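Local atomic coordinates of serine proteinase inhibitor 1 (Myxoma virus, PDB entry 6BJ5), a protein that inhibits serine proteases as a member of the poxviral serpin subfamily and is important in the virulence of myxoma virus. Residues Arg178-Ile183 with Val246-Phe251; Thr152-Val157 with Arg304-Ser309; Asp184-Glu189 with Thr201-Lys206. One frame throughout, in Å; residues are numbered along the deposited sequence.

Contact 1: residues Arg178-Ile183 with Val246-Phe251; sequences RMMNKI and VVMPKF
With its CG set beside the backbone N (chi1 -51°) and the chain straight as far as a bend at chi3, Met180 lays its terminal methyl next to Met248. Met248 takes the rarer setting, CG between its own N and carbonyl carbon (chi1 76°), and the two side chains run alongside each other, pointing the same way; Met180 CE ends 3.7 Å from Met248 CG. Lys250 crosses the same methionine, Met180, at about a right angle, its CG 3.7 Å from Met180 CG. The backbones that carry them are two antiparallel strands in regular register. Met180 and Met248 form a hydrogen-bonded pair, Met180 N giving Met248 O a bond of 2.7 Å, and so do Lys182 and Val246, where Val246 N bonds Lys182 O at 2.9 Å. This is probably the neighbouring-strand pair of serpin sheet C, and a strand of the other chain continues the ladder beyond Val246 and Val247. Beyond the last pair, Lys250 N still gives Arg178 O a hydrogen bond of 2.9 Å. At that end the aliphatic stems of Arg178 and Lys250 lie side by side, Arg178 CG 3.8 Å from Lys250 CD, while the Arg178 guanidinium forms a salt bridge with Asp165.

Contact 2: residues Thr152-Val157 with Arg304-Ser309; sequences TSWRHV and RGTTAS
Thr152 O is met by two donors of the facing strand: Thr306 N makes a nearly straight hydrogen bond of 2.9 Å, and Gly305 CA offers a weaker C-H contact. Thr306 O accepts Thr152 N at 3.1 Å to complete an antiparallel hydrogen-bonded pair. At the next pair, Ser153 with Gly305, no backbone bond joins the two residues and their CA atoms come to 3.8 Å. Arg304 O accepts Trp154 N at 3.2 Å, the donor tilted from the carbonyl plane, and Ser153 CA also approaches this oxygen. Trp154 sets its CG beside the backbone N (chi1 -59°), which swings the indole against Gly305; with no side chain in the way, Gly305 CA sits over the ring face, 3.5 Å from the centroid of the five-membered ring, in a CH-pi contact. The indole is fixed further by NE1 bonding to Asp302 O and by stacking on Tyr205, whose OH also bonds Thr306 OG1. Ser153 OG rests over the centre of the Arg304 guanidinium, 3.3 Å from Arg304 CZ, not in a hydrogen bond. Strand 305-314 lies between strands 142-153 and 293-302, consistent with a cleaved serpin whose reactive-centre loop has entered sheet A; the pairing probably lies at the breach, where insertion begins.

Contact 3: residues Asp184-Glu189 with Thr201-Lys206; sequences DTLKTE and TELPYK
Leu186 turns its side chain onto strand 201-204 in what is probably the first hairpin of serpin sheet B, strands 188-191 and 198-204. Its CG lies beside the backbone N (chi1 -47°), and from there the side chain crosses those of Thr201, Leu203 and Pro204 obliquely, its two methyls reaching different ones. Leu186 CD1 meets the methyl of Thr201, CG2, at 3.7 Å and the end of Leu203, CD2, at 3.8 Å. The other branch, Leu186 CD2, rests against the backbone carbonyl Glu202 O and the ring of Pro204, whose CD is 4.0 Å away. One leucine thus touches four consecutive residues, Thr201 to Pro204.

Thr188 and Thr201 are arranged differently: they lie side by side and point the same way, each with its OG1 beside the backbone N and its CG2 anti to it. Thr188 CG2 is modelled 3.0 Å from Thr201 OG1, a doubtfully short approach. Ile10 of the other chain packs on both threonines.

Lys187 and Glu202 are level with each other but do not join their charges. Their CB atoms are 4.5 Å apart, whereas Lys187 NZ stays 5.0 Å from Glu202 OE2, at which separation any attraction is probably modest. The buried carboxylate is satisfied instead by the other chain, Glu202 OE2 in a salt bridge with Lys23 of that chain and Glu202 OE1 in a hydrogen bond with its Tyr21. What ties the two residues is the backbone: Glu202 N gives Lys187 O a fairly straight hydrogen bond of 3.1 Å, tilted slightly from the carbonyl plane, and Thr201 CA-H approaches the same oxygen.

How the contacts relate
The three contacts form a compact triangle at one end of the molecule, their centres about 13 Å apart in every pairing. Contacts 1 and 3 share strand 173-185, which runs from contact 1 into contact 3; Leu186 CD1 packs 3.5 Å from Val246 CG2, and Leu203 CD1 3.8 Å from Met248 SD. Contact 2 reaches contact 1 through Lys182 NZ, 2.7 Å from His156 O, probably a hydrogen bond; Asp184 of contact 3 forms a salt bridge with Lys182 and a hydrogen bond with His156. The end of strand 142-153 and the loop after it run beside contact 3, in probable hydrogen bonds from Arg155 N to Pro204 O (2.8 Å) and from Lys206 N to Ser153 O (2.7 Å).

Contact 1: residues Arg178-Ile183 with Val246-Phe251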
ATOM      1  N   ARG A 178     -13.512  11.716 -15.545  1.00 18.35           N
ATOM      2  CA  ARG A 178     -12.724  11.682 -16.757  1.00 15.18           C
ATOM      3  C   ARG A 178     -12.516  10.209 -17.091  1.00 34.87           C
ATOM      4  O   ARG A 178     -11.661   9.541 -16.501  1.00 32.43           O
ATOM      5  CB  ARG A 178     -11.417  12.387 -16.434  1.00 32.89           C
ATOM      6  CG  ARG A 178     -10.689  13.033 -17.505  1.00 36.69           C
ATOM      7  CD  ARG A 178     -11.368  14.245 -18.017  1.00 24.05           C
ATOM      8  NE  ARG A 178     -10.914  14.331 -19.386  1.00 26.16           N
ATOM      9  CZ  ARG A 178     -11.720  14.370 -20.427  1.00 30.76           C
ATOM     10  NH1 ARG A 178     -13.039  14.370 -20.240  1.00 31.45           N
ATOM     11  NH2 ARG A 178     -11.195  14.407 -21.642  1.00 34.49           N
ATOM     12  N   MET A 179     -13.333   9.690 -17.997  1.00 33.97           N
ATOM     13  CA  MET A 179     -13.264   8.273 -18.309  1.00 36.81           C
ATOM     14  C   MET A 179     -12.494   7.870 -19.552  1.00 31.87           C
ATOM     15  O   MET A 179     -12.749   8.346 -20.658  1.00 47.22           O
ATOM     16  CB  MET A 179     -14.680   7.685 -18.376  1.00 35.45           C
ATOM     17  CG  MET A 179     -14.721   6.201 -18.700  1.00 31.70           C
ATOM     18  SD  MET A 179     -16.400   5.549 -18.767  1.00 28.43           S
ATOM     19  CE  MET A 179     -16.965   5.895 -17.103  1.00 25.21           C
ATOM     20  N   MET A 180     -11.551   6.963 -19.334  1.00 25.60           N
ATOM     21  CA  MET A 180     -10.739   6.400 -20.399  1.00 21.32           C
ATOM     22  C   MET A 180     -11.476   5.247 -21.076  1.00 27.96           C
ATOM     23  O   MET A 180     -12.390   4.642 -20.505  1.00 26.08           O
ATOM     24  CB  MET A 180      -9.399   5.923 -19.831  1.00 17.10           C
ATOM     25  CG  MET A 180      -8.681   6.970 -19.008  1.00 21.14           C
ATOM     26  SD  MET A 180      -7.058   6.393 -18.468  1.00 25.70           S
ATOM     27  CE  MET A 180      -7.438   5.037 -17.333  1.00 19.29           C
ATOM     28  N   ASN A 181     -11.085   4.956 -22.320  1.00 31.01           N
ATOM     29  CA  ASN A 181     -11.812   3.973 -23.113  1.00 34.44           C
ATOM     30  C   ASN A 181     -10.871   3.365 -24.142  1.00 37.51           C
ATOM     31  O   ASN A 181     -10.211   4.099 -24.887  1.00 34.42           O
ATOM     32  CB  ASN A 181     -13.012   4.623 -23.807  1.00 39.38           C
ATOM     33  CG  ASN A 181     -13.842   3.637 -24.633  1.00 41.44           C
ATOM     34  OD1 ASN A 181     -13.550   2.442 -24.707  1.00 41.36           O
ATOM     35  ND2 ASN A 181     -14.884   4.153 -25.266  1.00 37.14           N
ATOM     36  N   LYS A 182     -10.791   2.034 -24.168  1.00 24.22           N
ATOM     37  CA  LYS A 182      -9.958   1.364 -25.166  1.00 25.69           C
ATOM     38  C   LYS A 182     -10.471  -0.048 -25.443  1.00 38.15           C
ATOM     39  O   LYS A 182     -11.242  -0.634 -24.663  1.00 29.16           O
ATOM     40  CB  LYS A 182      -8.487   1.299 -24.734  1.00 20.71           C
ATOM     41  CG  LYS A 182      -8.172   0.092 -23.806  1.00 25.38           C
ATOM     42  CD  LYS A 182      -6.703   0.070 -23.434  1.00 31.20           C
ATOM     43  CE  LYS A 182      -6.446  -0.717 -22.179  1.00 35.55           C
ATOM     44  NZ  LYS A 182      -5.040  -1.231 -22.204  1.00 44.01           N
ATOM     45  N   ILE A 183     -10.009  -0.597 -26.566  1.00 37.47           N
ATOM     46  CA  ILE A 183     -10.190  -2.009 -26.887  1.00 38.65           C
ATOM     47  C   ILE A 183      -8.844  -2.696 -26.748  1.00 35.09           C
ATOM     48  O   ILE A 183      -7.810  -2.155 -27.167  1.00 28.23           O
ATOM     49  CB  ILE A 183     -10.778  -2.223 -28.292  1.00 29.83           C
ATOM     50  CG1 ILE A 183     -12.261  -1.837 -28.303  1.00 22.46           C
ATOM     51  CG2 ILE A 183     -10.580  -3.660 -28.730  1.00 29.41           C
ATOM     52  CD1 ILE A 183     -12.842  -1.679 -29.692  1.00 37.34           C
ATOM     53  N   VAL A 246     -12.427  -1.743 -22.244  1.00 33.08           N
ATOM     54  CA  VAL A 246     -12.187  -1.262 -20.888  1.00 31.57           C
ATOM     55  C   VAL A 246     -12.563   0.210 -20.841  1.00 25.25           C
ATOM     56  O   VAL A 246     -12.019   1.021 -21.600  1.00 25.19           O
ATOM     57  CB  VAL A 246     -10.726  -1.482 -20.478  1.00 35.80           C
ATOM     58  CG1 VAL A 246     -10.459  -0.975 -19.084  1.00 25.69           C
ATOM     59  CG2 VAL A 246     -10.382  -2.941 -20.611  1.00 36.38           C
ATOM     60  N   VAL A 247     -13.527   0.547 -19.993  1.00 30.86           N
ATOM     61  CA  VAL A 247     -13.960   1.920 -19.774  1.00 22.61           C
ATOM     62  C   VAL A 247     -13.717   2.212 -18.291  1.00 33.23           C
ATOM     63  O   VAL A 247     -14.458   1.733 -17.424  1.00 31.10           O
ATOM     64  CB  VAL A 247     -15.427   2.116 -20.158  1.00 21.11           C
ATOM     65  CG1 VAL A 247     -15.876   3.551 -19.889  1.00 17.38           C
ATOM     66  CG2 VAL A 247     -15.667   1.697 -21.609  1.00 17.43           C
ATOM     67  N   MET A 248     -12.663   2.948 -17.973  1.00 33.23           N
ATOM     68  CA  MET A 248     -12.365   3.170 -16.569  1.00 31.74           C
ATOM     69  C   MET A 248     -11.876   4.584 -16.378  1.00 31.83           C
ATOM     70  O   MET A 248     -11.296   5.185 -17.300  1.00 42.20           O
ATOM     71  CB  MET A 248     -11.324   2.157 -16.061  1.00 30.19           C
ATOM     72  CG  MET A 248      -9.919   2.460 -16.497  1.00 38.58           C
ATOM     73  SD  MET A 248      -8.727   1.316 -15.780  1.00 38.96           S
ATOM     74  CE  MET A 248      -8.935   1.589 -14.034  1.00 19.39           C
ATOM     75  N   PRO A 249     -12.101   5.177 -15.206  1.00 10.65           N
ATOM     76  CA  PRO A 249     -11.721   6.567 -14.968  1.00 20.59           C
ATOM     77  C   PRO A 249     -10.231   6.736 -14.763  1.00 25.41           C
ATOM     78  O   PRO A 249      -9.561   5.871 -14.204  1.00 30.53           O
ATOM     79  CB  PRO A 249     -12.433   6.934 -13.655  1.00 13.87           C
ATOM     80  CG  PRO A 249     -13.225   5.709 -13.245  1.00 13.64           C
ATOM     81  CD  PRO A 249     -12.635   4.552 -13.984  1.00 12.02           C
ATOM     82  N   LYS A 250      -9.720   7.876 -15.212  1.00 22.59           N
ATOM     83  CA  LYS A 250      -8.515   8.406 -14.607  1.00 20.51           C
ATOM     84  C   LYS A 250      -8.778   8.644 -13.126  1.00 26.90           C
ATOM     85  O   LYS A 250      -9.894   8.999 -12.722  1.00 19.33           O
ATOM     86  CB  LYS A 250      -8.111   9.734 -15.256  1.00 15.92           C
ATOM     87  CG  LYS A 250      -7.720   9.615 -16.677  1.00 33.93           C
ATOM     88  CD  LYS A 250      -7.522  10.980 -17.290  1.00 39.97           C
ATOM     89  CE  LYS A 250      -6.309  11.627 -16.709  1.00 36.06           C
ATOM     90  NZ  LYS A 250      -5.920  12.813 -17.495  1.00 50.22           N
ATOM     91  N   PHE A 251      -7.750   8.429 -12.302  1.00 21.98           N
ATOM     92  CA  PHE A 251      -7.909   8.768 -10.896  1.00 21.03           C
ATOM     93  C   PHE A 251      -6.572   9.104 -10.256  1.00 15.21           C
ATOM     94  O   PHE A 251      -5.508   8.604 -10.649  1.00 20.29           O
ATOM     95  CB  PHE A 251      -8.624   7.662 -10.116  1.00 26.43           C
ATOM     96  CG  PHE A 251      -7.916   6.341 -10.104  1.00 28.12           C
ATOM     97  CD1 PHE A 251      -6.946   6.064  -9.143  1.00 27.77           C
ATOM     98  CD2 PHE A 251      -8.242   5.358 -11.031  1.00 22.15           C
ATOM     99  CE1 PHE A 251      -6.302   4.815  -9.116  1.00 22.29           C
ATOM    100  CE2 PHE A 251      -7.603   4.121 -11.011  1.00 24.56           C
ATOM    101  CZ  PHE A 251      -6.622   3.857 -10.044  1.00 16.69           C
TER

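Contact 2: residues Thr152-Val157 with Arg304-Ser309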
ATOM      1  N   THR A 152       5.220   3.316 -14.027  1.00 45.35           N
ATOM      2  CA  THR A 152       5.291   2.413 -15.175  1.00 52.82           C
ATOM      3  C   THR A 152       4.144   2.677 -16.151  1.00 50.57           C
ATOM      4  O   THR A 152       3.002   2.902 -15.738  1.00 47.73           O
ATOM      5  CB  THR A 152       5.230   0.939 -14.734  1.00 54.31           C
ATOM      6  OG1 THR A 152       6.087   0.719 -13.602  1.00 52.41           O
ATOM      7  CG2 THR A 152       5.645   0.010 -15.887  1.00 52.69           C
ATOM      8  N   SER A 153       4.433   2.572 -17.447  1.00 47.59           N
ATOM      9  CA  SER A 153       3.389   2.720 -18.453  1.00 36.36           C
ATOM     10  C   SER A 153       2.578   1.439 -18.572  1.00 35.64           C
ATOM     11  O   SER A 153       2.980   0.375 -18.085  1.00 44.53           O
ATOM     12  CB  SER A 153       3.983   3.039 -19.817  1.00 24.67           C
ATOM     13  OG  SER A 153       4.887   4.121 -19.727  1.00 37.59           O
ATOM     14  N   TRP A 154       1.398   1.564 -19.180  1.00 33.68           N
ATOM     15  CA  TRP A 154       0.635   0.382 -19.556  1.00 38.38           C
ATOM     16  C   TRP A 154       1.369  -0.370 -20.665  1.00 40.34           C
ATOM     17  O   TRP A 154       2.184   0.194 -21.404  1.00 43.38           O
ATOM     18  CB  TRP A 154      -0.770   0.753 -20.049  1.00 34.51           C
ATOM     19  CG  TRP A 154      -1.611   1.487 -19.065  1.00 26.75           C
ATOM     20  CD1 TRP A 154      -2.057   2.782 -19.153  1.00 23.41           C
ATOM     21  CD2 TRP A 154      -2.125   0.969 -17.837  1.00 26.06           C
ATOM     22  NE1 TRP A 154      -2.816   3.099 -18.040  1.00 18.64           N
ATOM     23  CE2 TRP A 154      -2.870   1.999 -17.222  1.00 23.48           C
ATOM     24  CE3 TRP A 154      -2.029  -0.269 -17.195  1.00 24.76           C
ATOM     25  CZ2 TRP A 154      -3.499   1.826 -15.995  1.00 21.40           C
ATOM     26  CZ3 TRP A 154      -2.657  -0.439 -15.985  1.00 28.37           C
ATOM     27  CH2 TRP A 154      -3.382   0.604 -15.393  1.00 27.69           C
ATOM     28  N   ARG A 155       1.079  -1.666 -20.784  1.00 35.24           N
ATOM     29  CA  ARG A 155       1.560  -2.379 -21.960  1.00 44.25           C
ATOM     30  C   ARG A 155       0.900  -1.812 -23.225  1.00 51.60           C
ATOM     31  O   ARG A 155       1.575  -1.493 -24.212  1.00 51.04           O
ATOM     32  CB  ARG A 155       1.308  -3.883 -21.810  1.00 37.80           C
ATOM     33  CG  ARG A 155       1.930  -4.677 -22.952  1.00 41.90           C
ATOM     34  CD  ARG A 155       1.429  -6.109 -23.045  1.00 59.72           C
ATOM     35  NE  ARG A 155       1.961  -6.740 -24.254  1.00 80.17           N
ATOM     36  CZ  ARG A 155       1.578  -7.919 -24.731  1.00 76.99           C
ATOM     37  NH1 ARG A 155       0.637  -8.621 -24.111  1.00 68.49           N
ATOM     38  NH2 ARG A 155       2.128  -8.387 -25.845  1.00 83.21           N
ATOM     39  N   HIS A 156      -0.416  -1.604 -23.181  1.00 48.64           N
ATOM     40  CA  HIS A 156      -1.168  -0.942 -24.249  1.00 34.26           C
ATOM     41  C   HIS A 156      -1.862   0.267 -23.644  1.00 35.28           C
ATOM     42  O   HIS A 156      -2.853   0.115 -22.917  1.00 28.62           O
ATOM     43  CB  HIS A 156      -2.184  -1.892 -24.866  1.00 29.47           C
ATOM     44  CG  HIS A 156      -1.558  -3.054 -25.560  1.00 34.77           C
ATOM     45  ND1 HIS A 156      -2.180  -4.279 -25.669  1.00 30.54           N
ATOM     46  CD2 HIS A 156      -0.379  -3.166 -26.219  1.00 29.55           C
ATOM     47  CE1 HIS A 156      -1.391  -5.113 -26.324  1.00 37.88           C
ATOM     48  NE2 HIS A 156      -0.297  -4.460 -26.677  1.00 44.63           N
ATOM     49  N   VAL A 157      -1.333   1.459 -23.945  1.00 32.35           N
ATOM     50  CA  VAL A 157      -1.845   2.693 -23.356  1.00 29.28           C
ATOM     51  C   VAL A 157      -3.228   3.007 -23.908  1.00 32.36           C
ATOM     52  O   VAL A 157      -3.633   2.520 -24.965  1.00 37.95           O
ATOM     53  CB  VAL A 157      -0.890   3.856 -23.643  1.00 34.52           C
ATOM     54  CG1 VAL A 157       0.523   3.524 -23.178  1.00 24.46           C
ATOM     55  CG2 VAL A 157      -0.979   4.238 -25.144  1.00 25.45           C
ATOM     56  N   ARG A 304      -1.575   6.977 -19.797  1.00 38.87           N
ATOM     57  CA  ARG A 304      -0.196   6.565 -20.078  1.00 36.55           C
ATOM     58  C   ARG A 304       0.306   5.432 -19.168  1.00 37.11           C
ATOM     59  O   ARG A 304       1.240   4.713 -19.545  1.00 40.31           O
ATOM     60  CB  ARG A 304       0.698   7.807 -19.988  1.00 33.78           C
ATOM     61  CG  ARG A 304       2.193   7.588 -19.925  1.00 48.06           C
ATOM     62  CD  ARG A 304       2.889   7.522 -21.278  1.00 65.32           C
ATOM     63  NE  ARG A 304       4.336   7.422 -21.074  1.00 73.49           N
ATOM     64  CZ  ARG A 304       5.153   6.655 -21.794  1.00 74.95           C
ATOM     65  NH1 ARG A 304       4.676   5.902 -22.780  1.00 75.78           N
ATOM     66  NH2 ARG A 304       6.450   6.628 -21.509  1.00 72.72           N
ATOM     67  N   GLY A 305      -0.308   5.222 -18.016  1.00 32.53           N
ATOM     68  CA  GLY A 305       0.173   4.246 -17.048  1.00 33.03           C
ATOM     69  C   GLY A 305      -0.189   4.675 -15.632  1.00 30.18           C
ATOM     70  O   GLY A 305      -1.167   5.388 -15.425  1.00 36.43           O
ATOM     71  N   THR A 306       0.634   4.259 -14.666  1.00 31.51           N
ATOM     72  CA  THR A 306       0.335   4.456 -13.250  1.00 20.82           C
ATOM     73  C   THR A 306       1.564   4.930 -12.484  1.00 31.92           C
ATOM     74  O   THR A 306       2.672   4.414 -12.687  1.00 32.19           O
ATOM     75  CB  THR A 306      -0.178   3.153 -12.627  1.00 28.55           C
ATOM     76  OG1 THR A 306      -1.448   2.811 -13.210  1.00 36.11           O
ATOM     77  CG2 THR A 306      -0.313   3.291 -11.084  1.00 19.94           C
ATOM     78  N   THR A 307       1.360   5.890 -11.569  1.00 35.11           N
ATOM     79  CA  THR A 307       2.398   6.338 -10.642  1.00 31.49           C
ATOM     80  C   THR A 307       1.884   6.113  -9.229  1.00 25.67           C
ATOM     81  O   THR A 307       0.827   6.637  -8.864  1.00 30.93           O
ATOM     82  CB  THR A 307       2.757   7.812 -10.845  1.00 37.41           C
ATOM     83  OG1 THR A 307       3.160   8.032 -12.202  1.00 46.19           O
ATOM     84  CG2 THR A 307       3.933   8.208  -9.912  1.00 18.49           C
ATOM     85  N   ALA A 308       2.611   5.312  -8.447  1.00 24.60           N
ATOM     86  CA  ALA A 308       2.148   4.901  -7.125  1.00 27.59           C
ATOM     87  C   ALA A 308       3.260   5.059  -6.106  1.00 31.99           C
ATOM     88  O   ALA A 308       4.426   4.731  -6.365  1.00 25.91           O
ATOM     89  CB  ALA A 308       1.660   3.454  -7.094  1.00 19.84           C
ATOM     90  N   SER A 309       2.869   5.462  -4.909  1.00 28.92           N
ATOM     91  CA  SER A 309       3.849   5.819  -3.908  1.00 30.90           C
ATOM     92  C   SER A 309       3.316   5.461  -2.537  1.00 26.70           C
ATOM     93  O   SER A 309       2.118   5.635  -2.266  1.00 20.51           O
ATOM     94  CB  SER A 309       4.123   7.324  -3.992  1.00 17.71           C
ATOM     95  OG  SER A 309       5.144   7.668  -3.116  1.00 34.69           O
TER

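Contact 3: residues Asp184-Glu189 with Thr201-Lys206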
ATOM      1  N   ASP A 184      -8.851  -3.853 -26.094  1.00 29.51           N
ATOM      2  CA  ASP A 184      -7.616  -4.556 -25.787  1.00 41.61           C
ATOM      3  C   ASP A 184      -8.005  -5.989 -25.453  1.00 37.48           C
ATOM      4  O   ASP A 184      -9.141  -6.253 -25.033  1.00 38.53           O
ATOM      5  CB  ASP A 184      -6.877  -3.861 -24.624  1.00 55.66           C
ATOM      6  CG  ASP A 184      -5.435  -4.307 -24.463  1.00 58.45           C
ATOM      7  OD1 ASP A 184      -5.039  -5.298 -25.104  1.00 66.14           O
ATOM      8  OD2 ASP A 184      -4.700  -3.647 -23.689  1.00 54.15           O
ATOM      9  N   THR A 185      -7.063  -6.911 -25.666  1.00 41.23           N
ATOM     10  CA  THR A 185      -7.196  -8.311 -25.259  1.00 50.20           C
ATOM     11  C   THR A 185      -6.407  -8.567 -23.985  1.00 43.10           C
ATOM     12  O   THR A 185      -5.181  -8.369 -23.945  1.00 29.22           O
ATOM     13  CB  THR A 185      -6.820  -9.298 -26.371  1.00 61.67           C
ATOM     14  OG1 THR A 185      -7.298  -8.836 -27.644  1.00 72.12           O
ATOM     15  CG2 THR A 185      -7.231 -10.733 -26.046  1.00 59.78           C
ATOM     16  N   LEU A 186      -7.138  -9.031 -22.965  1.00 42.59           N
ATOM     17  CA  LEU A 186      -6.755  -9.068 -21.567  1.00 41.69           C
ATOM     18  C   LEU A 186      -7.415 -10.272 -20.908  1.00 46.11           C
ATOM     19  O   LEU A 186      -8.494 -10.701 -21.325  1.00 41.91           O
ATOM     20  CB  LEU A 186      -7.259  -7.820 -20.848  1.00 30.12           C
ATOM     21  CG  LEU A 186      -7.050  -6.446 -21.459  1.00 34.53           C
ATOM     22  CD1 LEU A 186      -7.960  -5.452 -20.720  1.00 30.05           C
ATOM     23  CD2 LEU A 186      -5.570  -6.025 -21.435  1.00 37.76           C
ATOM     24  N   LYS A 187      -6.819 -10.753 -19.820  1.00 43.44           N
ATOM     25  CA  LYS A 187      -7.461 -11.807 -19.040  1.00 45.15           C
ATOM     26  C   LYS A 187      -8.627 -11.218 -18.244  1.00 44.39           C
ATOM     27  O   LYS A 187      -8.519 -10.120 -17.690  1.00 49.56           O
ATOM     28  CB  LYS A 187      -6.432 -12.494 -18.124  1.00 42.44           C
ATOM     29  CG  LYS A 187      -5.279 -13.167 -18.900  1.00 46.95           C
ATOM     30  CD  LYS A 187      -4.288 -13.926 -18.018  1.00 60.24           C
ATOM     31  CE  LYS A 187      -2.908 -14.002 -18.681  1.00 60.85           C
ATOM     32  NZ  LYS A 187      -1.866 -14.540 -17.767  1.00 63.46           N
ATOM     33  N   THR A 188      -9.753 -11.943 -18.204  1.00 32.45           N
ATOM     34  CA  THR A 188     -10.973 -11.472 -17.552  1.00 33.28           C
ATOM     35  C   THR A 188     -11.791 -12.685 -17.144  1.00 36.82           C
ATOM     36  O   THR A 188     -11.547 -13.798 -17.613  1.00 45.44           O
ATOM     37  CB  THR A 188     -11.846 -10.614 -18.488  1.00 43.83           C
ATOM     38  OG1 THR A 188     -11.036  -9.851 -19.378  1.00 53.27           O
ATOM     39  CG2 THR A 188     -12.747  -9.671 -17.694  1.00 44.72           C
ATOM     40  N   GLU A 189     -12.793 -12.449 -16.291  1.00 28.09           N
ATOM     41  CA  GLU A 189     -13.777 -13.468 -15.948  1.00 32.46           C
ATOM     42  C   GLU A 189     -14.757 -12.845 -14.971  1.00 29.57           C
ATOM     43  O   GLU A 189     -14.465 -11.812 -14.366  1.00 39.59           O
ATOM     44  CB  GLU A 189     -13.143 -14.760 -15.360  1.00 39.99           C
ATOM     45  CG  GLU A 189     -14.155 -15.829 -14.929  1.00 49.25           C
ATOM     46  CD  GLU A 189     -14.906 -16.456 -16.110  1.00 60.62           C
ATOM     47  OE1 GLU A 189     -14.494 -16.244 -17.269  1.00 66.38           O
ATOM     48  OE2 GLU A 189     -15.931 -17.134 -15.881  1.00 66.90           O
ATOM     49  N   THR A 201     -10.134  -8.069 -14.113  1.00 23.33           N
ATOM     50  CA  THR A 201      -9.492  -7.856 -15.398  1.00 27.72           C
ATOM     51  C   THR A 201      -8.054  -7.426 -15.159  1.00 30.03           C
ATOM     52  O   THR A 201      -7.800  -6.549 -14.331  1.00 31.37           O
ATOM     53  CB  THR A 201     -10.258  -6.784 -16.197  1.00 30.47           C
ATOM     54  OG1 THR A 201     -11.629  -7.187 -16.353  1.00 26.07           O
ATOM     55  CG2 THR A 201      -9.612  -6.542 -17.558  1.00 20.49           C
ATOM     56  N   GLU A 202      -7.119  -7.995 -15.917  1.00 32.31           N
ATOM     57  CA  GLU A 202      -5.701  -7.745 -15.698  1.00 22.86           C
ATOM     58  C   GLU A 202      -5.178  -6.778 -16.744  1.00 27.16           C
ATOM     59  O   GLU A 202      -5.087  -7.109 -17.928  1.00 40.27           O
ATOM     60  CB  GLU A 202      -4.897  -9.049 -15.708  1.00 24.13           C
ATOM     61  CG  GLU A 202      -3.466  -8.781 -15.305  1.00 28.17           C
ATOM     62  CD  GLU A 202      -2.659 -10.008 -15.017  1.00 39.84           C
ATOM     63  OE1 GLU A 202      -3.092 -10.827 -14.176  1.00 38.64           O
ATOM     64  OE2 GLU A 202      -1.549 -10.108 -15.565  1.00 55.95           O
ATOM     65  N   LEU A 203      -4.783  -5.608 -16.291  1.00 34.99           N
ATOM     66  CA  LEU A 203      -4.156  -4.603 -17.128  1.00 33.89           C
ATOM     67  C   LEU A 203      -2.657  -4.678 -16.920  1.00 38.19           C
ATOM     68  O   LEU A 203      -2.164  -4.250 -15.870  1.00 49.74           O
ATOM     69  CB  LEU A 203      -4.677  -3.215 -16.761  1.00 35.36           C
ATOM     70  CG  LEU A 203      -6.190  -3.045 -16.751  1.00 41.24           C
ATOM     71  CD1 LEU A 203      -6.533  -1.787 -15.986  1.00 42.51           C
ATOM     72  CD2 LEU A 203      -6.683  -2.919 -18.172  1.00 41.60           C
ATOM     73  N   PRO A 204      -1.895  -5.260 -17.835  1.00 48.56           N
ATOM     74  CA  PRO A 204      -0.448  -5.342 -17.626  1.00 45.49           C
ATOM     75  C   PRO A 204       0.275  -4.032 -17.894  1.00 43.29           C
ATOM     76  O   PRO A 204      -0.056  -3.283 -18.814  1.00 45.71           O
ATOM     77  CB  PRO A 204      -0.016  -6.412 -18.635  1.00 37.41           C
ATOM     78  CG  PRO A 204      -1.046  -6.359 -19.706  1.00 25.49           C
ATOM     79  CD  PRO A 204      -2.338  -6.052 -19.000  1.00 37.78           C
ATOM     80  N   TYR A 205       1.328  -3.799 -17.110  1.00 47.52           N
ATOM     81  CA  TYR A 205       2.199  -2.653 -17.324  1.00 46.58           C
ATOM     82  C   TYR A 205       3.277  -3.045 -18.316  1.00 39.57           C
ATOM     83  O   TYR A 205       3.423  -4.215 -18.661  1.00 36.42           O
ATOM     84  CB  TYR A 205       2.835  -2.174 -16.018  1.00 45.05           C
ATOM     85  CG  TYR A 205       1.843  -1.571 -15.068  1.00 42.10           C
ATOM     86  CD1 TYR A 205       1.313  -0.312 -15.295  1.00 34.97           C
ATOM     87  CD2 TYR A 205       1.396  -2.293 -13.967  1.00 33.45           C
ATOM     88  CE1 TYR A 205       0.379   0.212 -14.441  1.00 35.75           C
ATOM     89  CE2 TYR A 205       0.476  -1.781 -13.110  1.00 22.79           C
ATOM     90  CZ  TYR A 205      -0.038  -0.532 -13.353  1.00 35.04           C
ATOM     91  OH  TYR A 205      -0.974  -0.018 -12.494  1.00 43.01           O
ATOM     92  N   LYS A 206       4.045  -2.049 -18.775  1.00 50.69           N
ATOM     93  CA  LYS A 206       4.963  -2.288 -19.886  1.00 63.57           C
ATOM     94  C   LYS A 206       6.095  -3.228 -19.475  1.00 79.92           C
ATOM     95  O   LYS A 206       6.642  -3.946 -20.315  1.00 84.06           O
ATOM     96  CB  LYS A 206       5.492  -0.951 -20.424  1.00 63.19           C
ATOM     97  CG  LYS A 206       6.736  -1.019 -21.306  1.00 75.66           C
ATOM     98  CD  LYS A 206       7.208   0.385 -21.697  1.00 85.19           C
ATOM     99  CE  LYS A 206       8.614   0.395 -22.303  1.00 84.91           C
ATOM    100  NZ  LYS A 206       9.280   1.717 -22.080  1.00 77.41           N
TER